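Local coordinates for glycosyltransferase (Streptomyces viridochromogenes, PDB 2IUY), which probably transfers a sugar from a nucleotide-sugar donor, as a retaining GT-B enzyme of family GT4, during biosynthesis of the antibiotic avilamycin A, at residues D139-R151 / L318-Q331. Sequence-based numbering, arbitrary orientation.
Sequences DAPVIPIPVDPAR and LWGHVTIAERYVEQ
Val147 and Gly320 form a single backbone bridge where the linker 139-151, extended up to Asp148, meets the break between helices 308-319 and 321-336: Val147 N donates to Trp319 O at 3.0 Å, and His321 N returns a weak bond to Val147 O. This is the crossover region of a GT-B fold, in which the chain passes between the two Rossmann-like domains and the C-terminal helix packs back beside the linker. From Gly320, the N-cap, the helix runs antiparallel to the linker, back toward Pro141. Ile143 lies over one face of the Tyr328 ring, with CD1 3.9 Å from the ring centroid; its CG2, anti to the backbone N, also reaches Ile324 CG2. Two waters join Tyr328 OH to Ile143 O and Pro144 O, while Ser110 hydrogen-bonds the same hydroxyl. Pro146 CB presses on Ile324 CG2 at 3.6 Å, and Pro144 CG meets the Trp319 ring at its edge, 3.7 Å from CD1. Arg327, bent at chi3 (69°), sends NH2 back to Val142 O in a weak bond. The side chains of Ile145 and Val147 come within about 4 Å of those of Thr256 and Glu260, respectively, two residues that bind UDP. Farther along, the Asp148 carboxylate stacks on the His321 imidazole, planes 17° apart, while His321 NE2 is hydrogen-bonded to Glu45. Asp148 OD1 closes an Asx turn, accepting Ala150 N at 3.1 Å from above the carboxylate plane.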
loop_
_atom_site.group_PDB
_atom_site.type_symbol
_atom_site.label_atom_id
_atom_site.label_comp_id
_atom_site.label_asym_id
_atom_site.label_seq_id
_atom_site.Cartn_x
_atom_site.Cartn_y
_atom_site.Cartn_z
ATOM N N ASP A 139 12.876 -7.272 17.662
ATOM C CA ASP A 139 12.372 -8.589 17.320
ATOM C C ASP A 139 11.009 -8.591 16.561
ATOM O O ASP A 139 10.517 -9.667 16.191
ATOM C CB ASP A 139 12.352 -9.508 18.576
ATOM C CG ASP A 139 12.841 -10.920 18.257
ATOM O OD1 ASP A 139 13.597 -11.033 17.281
ATOM O OD2 ASP A 139 12.455 -11.905 18.928
ATOM N N ALA A 140 10.420 -7.400 16.335
ATOM C CA ALA A 140 9.240 -7.279 15.427
ATOM C C ALA A 140 9.631 -7.394 13.944
ATOM O O ALA A 140 10.505 -6.683 13.469
ATOM C CB ALA A 140 8.447 -5.978 15.686
ATOM N N PRO A 141 8.979 -8.298 13.213
ATOM C CA PRO A 141 9.327 -8.481 11.806
ATOM C C PRO A 141 8.989 -7.257 10.968
ATOM O O PRO A 141 8.014 -6.543 11.236
ATOM C CB PRO A 141 8.432 -9.662 11.353
ATOM C CG PRO A 141 7.941 -10.293 12.615
ATOM C CD PRO A 141 7.900 -9.213 13.645
ATOM N N VAL A 142 9.837 -7.023 9.978
ATOM C CA VAL A 142 9.608 -6.031 8.986
ATOM C C VAL A 142 9.367 -6.793 7.688
ATOM O O VAL A 142 10.220 -7.582 7.238
ATOM C CB VAL A 142 10.787 -5.044 8.887
ATOM C CG1 VAL A 142 10.655 -4.222 7.646
ATOM C CG2 VAL A 142 10.817 -4.136 10.113
ATOM N N ILE A 143 8.170 -6.612 7.131
ATOM C CA ILE A 143 7.791 -7.353 5.949
ATOM C C ILE A 143 7.101 -6.362 5.036
ATOM O O ILE A 143 6.048 -5.871 5.381
ATOM C CB ILE A 143 6.860 -8.612 6.250
ATOM C CG1 ILE A 143 7.520 -9.635 7.188
ATOM C CG2 ILE A 143 6.526 -9.307 4.965
ATOM C CD1 ILE A 143 6.547 -10.759 7.640
ATOM N N PRO A 144 7.722 -6.027 3.885
ATOM C CA PRO A 144 7.186 -4.930 3.062
ATOM C C PRO A 144 5.909 -5.323 2.340
ATOM O O PRO A 144 5.496 -6.521 2.394
ATOM C CB PRO A 144 8.363 -4.629 2.108
ATOM C CG PRO A 144 9.059 -5.948 1.946
ATOM C CD PRO A 144 8.983 -6.574 3.322
ATOM N N ILE A 145 5.257 -4.332 1.709
ATOM C CA ILE A 145 3.996 -4.547 0.978
ATOM C C ILE A 145 4.219 -5.469 -0.228
ATOM O O ILE A 145 5.166 -5.265 -1.010
ATOM C CB ILE A 145 3.337 -3.224 0.560
ATOM C CG1 ILE A 145 2.889 -2.404 1.802
ATOM C CG2 ILE A 145 2.229 -3.457 -0.409
ATOM C CD1 ILE A 145 2.535 -0.955 1.433
ATOM N N PRO A 146 3.368 -6.514 -0.346
ATOM C CA PRO A 146 3.425 -7.466 -1.445
ATOM C C PRO A 146 2.679 -6.958 -2.671
ATOM O O PRO A 146 1.780 -6.114 -2.569
ATOM C CB PRO A 146 2.670 -8.683 -0.878
ATOM C CG PRO A 146 1.648 -8.126 0.019
ATOM C CD PRO A 146 2.312 -6.867 0.626
ATOM N N VAL A 147 3.048 -7.506 -3.811
ATOM C CA VAL A 147 2.368 -7.223 -5.021
ATOM C C VAL A 147 2.257 -8.548 -5.820
ATOM O O VAL A 147 3.224 -9.299 -5.926
ATOM C CB VAL A 147 3.091 -6.026 -5.740
ATOM C CG1 VAL A 147 4.451 -6.377 -6.384
ATOM C CG2 VAL A 147 2.167 -5.302 -6.566
ATOM N N ASP A 148 1.061 -8.838 -6.338
ATOM C CA ASP A 148 0.839 -9.985 -7.227
ATOM C C ASP A 148 0.881 -9.494 -8.677
ATOM O O ASP A 148 -0.056 -8.788 -9.143
ATOM C CB ASP A 148 -0.522 -10.615 -6.888
ATOM C CG ASP A 148 -0.880 -11.819 -7.766
ATOM O OD1 ASP A 148 -0.060 -12.290 -8.597
ATOM O OD2 ASP A 148 -2.023 -12.309 -7.600
ATOM N N PRO A 149 1.937 -9.888 -9.409
ATOM C CA PRO A 149 2.063 -9.451 -10.786
ATOM C C PRO A 149 0.844 -9.759 -11.639
ATOM O O PRO A 149 0.567 -8.970 -12.557
ATOM C CB PRO A 149 3.305 -10.186 -11.313
ATOM C CG PRO A 149 4.034 -10.702 -10.073
ATOM C CD PRO A 149 3.059 -10.729 -8.951
ATOM N N ALA A 150 0.109 -10.839 -11.341
ATOM C CA ALA A 150 -1.106 -11.198 -12.109
ATOM C C ALA A 150 -2.150 -10.104 -12.034
ATOM O O ALA A 150 -2.993 -10.001 -12.894
ATOM C CB ALA A 150 -1.721 -12.570 -11.640
ATOM N N ARG A 151 -2.117 -9.289 -10.995
ATOM C CA ARG A 151 -3.099 -8.212 -10.845
ATOM C C ARG A 151 -2.706 -6.967 -11.634
ATOM O O ARG A 151 -3.493 -6.016 -11.698
ATOM C CB ARG A 151 -3.303 -7.840 -9.367
ATOM C CG ARG A 151 -4.125 -8.861 -8.577
ATOM C CD ARG A 151 -4.839 -8.271 -7.349
ATOM N NE ARG A 151 -5.503 -9.342 -6.584
ATOM C CZ ARG A 151 -6.782 -9.737 -6.680
ATOM N NH1 ARG A 151 -7.632 -9.161 -7.519
ATOM N NH2 ARG A 151 -7.220 -10.751 -5.922
ATOM N N LEU A 318 11.739 -8.675 -4.539
ATOM C CA LEU A 318 11.624 -8.085 -3.187
ATOM C C LEU A 318 10.233 -8.120 -2.615
ATOM O O LEU A 318 10.054 -8.295 -1.384
ATOM C CB LEU A 318 12.115 -6.627 -3.200
ATOM C CG LEU A 318 13.566 -6.353 -3.616
ATOM C CD1 LEU A 318 13.786 -4.833 -3.840
ATOM C CD2 LEU A 318 14.545 -6.887 -2.555
ATOM N N TRP A 319 9.231 -7.909 -3.483
ATOM C CA TRP A 319 7.890 -7.697 -2.993
ATOM C C TRP A 319 6.908 -8.714 -3.562
ATOM O O TRP A 319 5.733 -8.613 -3.275
ATOM C CB TRP A 319 7.409 -6.242 -3.258
ATOM C CG TRP A 319 8.473 -5.215 -2.834
ATOM C CD1 TRP A 319 9.158 -5.184 -1.643
ATOM C CD2 TRP A 319 8.945 -4.112 -3.603
ATOM N NE1 TRP A 319 10.044 -4.119 -1.632
ATOM C CE2 TRP A 319 9.940 -3.455 -2.828
ATOM C CE3 TRP A 319 8.634 -3.607 -4.889
ATOM C CZ2 TRP A 319 10.640 -2.327 -3.293
ATOM C CZ3 TRP A 319 9.331 -2.469 -5.349
ATOM C CH2 TRP A 319 10.324 -1.851 -4.541
ATOM N N GLY A 320 7.378 -9.727 -4.304
ATOM C CA GLY A 320 6.424 -10.655 -4.948
ATOM C C GLY A 320 5.440 -11.252 -3.950
ATOM O O GLY A 320 5.821 -11.594 -2.823
ATOM N N HIS A 321 4.179 -11.398 -4.352
ATOM C CA HIS A 321 3.158 -11.913 -3.419
ATOM C C HIS A 321 3.474 -13.220 -2.686
ATOM O O HIS A 321 3.096 -13.371 -1.517
ATOM C CB HIS A 321 1.766 -11.970 -4.070
ATOM C CG HIS A 321 1.601 -13.047 -5.107
ATOM N ND1 HIS A 321 2.427 -13.169 -6.207
ATOM C CD2 HIS A 321 0.667 -14.018 -5.233
ATOM C CE1 HIS A 321 2.024 -14.182 -6.950
ATOM N NE2 HIS A 321 0.956 -14.709 -6.383
ATOM N N VAL A 322 4.139 -14.162 -3.366
ATOM C CA VAL A 322 4.378 -15.501 -2.799
ATOM C C VAL A 322 5.532 -15.444 -1.814
ATOM O O VAL A 322 5.470 -16.066 -0.734
ATOM C CB VAL A 322 4.616 -16.605 -3.941
ATOM C CG1 VAL A 322 5.195 -17.905 -3.380
ATOM C CG2 VAL A 322 3.314 -16.904 -4.714
ATOM N N THR A 323 6.577 -14.701 -2.181
ATOM C CA THR A 323 7.696 -14.466 -1.271
ATOM C C THR A 323 7.263 -13.777 0.035
ATOM O O THR A 323 7.715 -14.157 1.109
ATOM C CB THR A 323 8.965 -13.722 -1.906
ATOM O OG1 THR A 323 10.050 -13.775 -0.958
ATOM C CG2 THR A 323 8.729 -12.260 -2.099
ATOM N N ILE A 324 6.426 -12.749 -0.087
ATOM C CA ILE A 324 5.923 -12.017 1.081
ATOM C C ILE A 324 4.926 -12.855 1.877
ATOM O O ILE A 324 4.995 -12.895 3.088
ATOM C CB ILE A 324 5.233 -10.710 0.673
ATOM C CG1 ILE A 324 6.258 -9.766 0.014
ATOM C CG2 ILE A 324 4.522 -10.036 1.914
ATOM C CD1 ILE A 324 7.536 -9.536 0.880
ATOM N N ALA A 325 4.020 -13.547 1.183
ATOM C CA ALA A 325 3.118 -14.456 1.884
ATOM C C ALA A 325 3.875 -15.526 2.687
ATOM O O ALA A 325 3.472 -15.868 3.778
ATOM C CB ALA A 325 2.101 -15.094 0.922
ATOM N N GLU A 326 4.942 -16.087 2.134
ATOM C CA GLU A 326 5.661 -17.137 2.855
ATOM C C GLU A 326 6.405 -16.548 4.040
ATOM O O GLU A 326 6.478 -17.146 5.070
ATOM C CB GLU A 326 6.525 -18.030 1.909
ATOM C CG GLU A 326 7.809 -17.444 1.361
ATOM C CD GLU A 326 8.459 -18.324 0.251
ATOM O OE1 GLU A 326 7.897 -19.418 -0.059
ATOM O OE2 GLU A 326 9.506 -17.897 -0.322
ATOM N N ARG A 327 6.859 -15.309 3.931
ATOM C CA ARG A 327 7.358 -14.580 5.096
ATOM C C ARG A 327 6.338 -14.416 6.220
ATOM O O ARG A 327 6.654 -14.665 7.390
ATOM C CB ARG A 327 8.001 -13.223 4.694
ATOM C CG ARG A 327 9.356 -13.477 4.045
ATOM C CD ARG A 327 9.844 -12.269 3.346
ATOM N NE ARG A 327 10.204 -11.186 4.285
ATOM C CZ ARG A 327 10.819 -10.069 3.892
ATOM N NH1 ARG A 327 11.153 -9.914 2.597
ATOM N NH2 ARG A 327 11.126 -9.132 4.787
ATOM N N TYR A 328 5.130 -14.022 5.877
ATOM C CA TYR A 328 4.061 -14.039 6.879
ATOM C C TYR A 328 3.753 -15.398 7.521
ATOM O O TYR A 328 3.617 -15.461 8.725
ATOM C CB TYR A 328 2.776 -13.428 6.318
ATOM C CG TYR A 328 2.823 -11.940 6.343
ATOM C CD1 TYR A 328 2.840 -11.266 7.562
ATOM C CD2 TYR A 328 2.864 -11.189 5.151
ATOM C CE1 TYR A 328 2.843 -9.881 7.614
ATOM C CE2 TYR A 328 2.891 -9.802 5.184
ATOM C CZ TYR A 328 2.866 -9.166 6.434
ATOM O OH TYR A 328 2.909 -7.815 6.528
ATOM N N VAL A 329 3.657 -16.464 6.708
ATOM C CA VAL A 329 3.417 -17.808 7.226
ATOM C C VAL A 329 4.486 -18.200 8.230
ATOM O O VAL A 329 4.177 -18.792 9.271
ATOM C CB VAL A 329 3.302 -18.846 6.069
ATOM C CG1 VAL A 329 3.209 -20.307 6.603
ATOM C CG2 VAL A 329 2.084 -18.524 5.174
ATOM N N GLU A 330 5.737 -17.869 7.933
ATOM C CA GLU A 330 6.836 -18.112 8.868
ATOM C C GLU A 330 6.525 -17.459 10.216
ATOM O O GLU A 330 6.729 -18.091 11.238
ATOM C CB GLU A 330 8.194 -17.622 8.278
ATOM C CG GLU A 330 9.436 -17.924 9.154
ATOM C CD GLU A 330 10.723 -17.206 8.707
ATOM O OE1 GLU A 330 10.682 -16.336 7.779
ATOM O OE2 GLU A 330 11.793 -17.515 9.312
ATOM N N GLN A 331 6.025 -16.213 10.214
ATOM C CA GLN A 331 5.587 -15.517 11.448
ATOM C C GLN A 331 4.326 -16.111 12.070
ATOM O O GLN A 331 4.225 -16.196 13.259
ATOM C CB GLN A 331 5.402 -13.995 11.220
ATOM C CG GLN A 331 6.657 -13.266 10.695
ATOM C CD GLN A 331 7.895 -13.547 11.569
ATOM O OE1 GLN A 331 7.776 -13.625 12.778
ATOM N NE2 GLN A 331 9.064 -13.721 10.951
HETATM O O HOH W 1 4.095 -5.825 7.716
HETATM O O HOH W 2 3.223 -6.507 4.225
#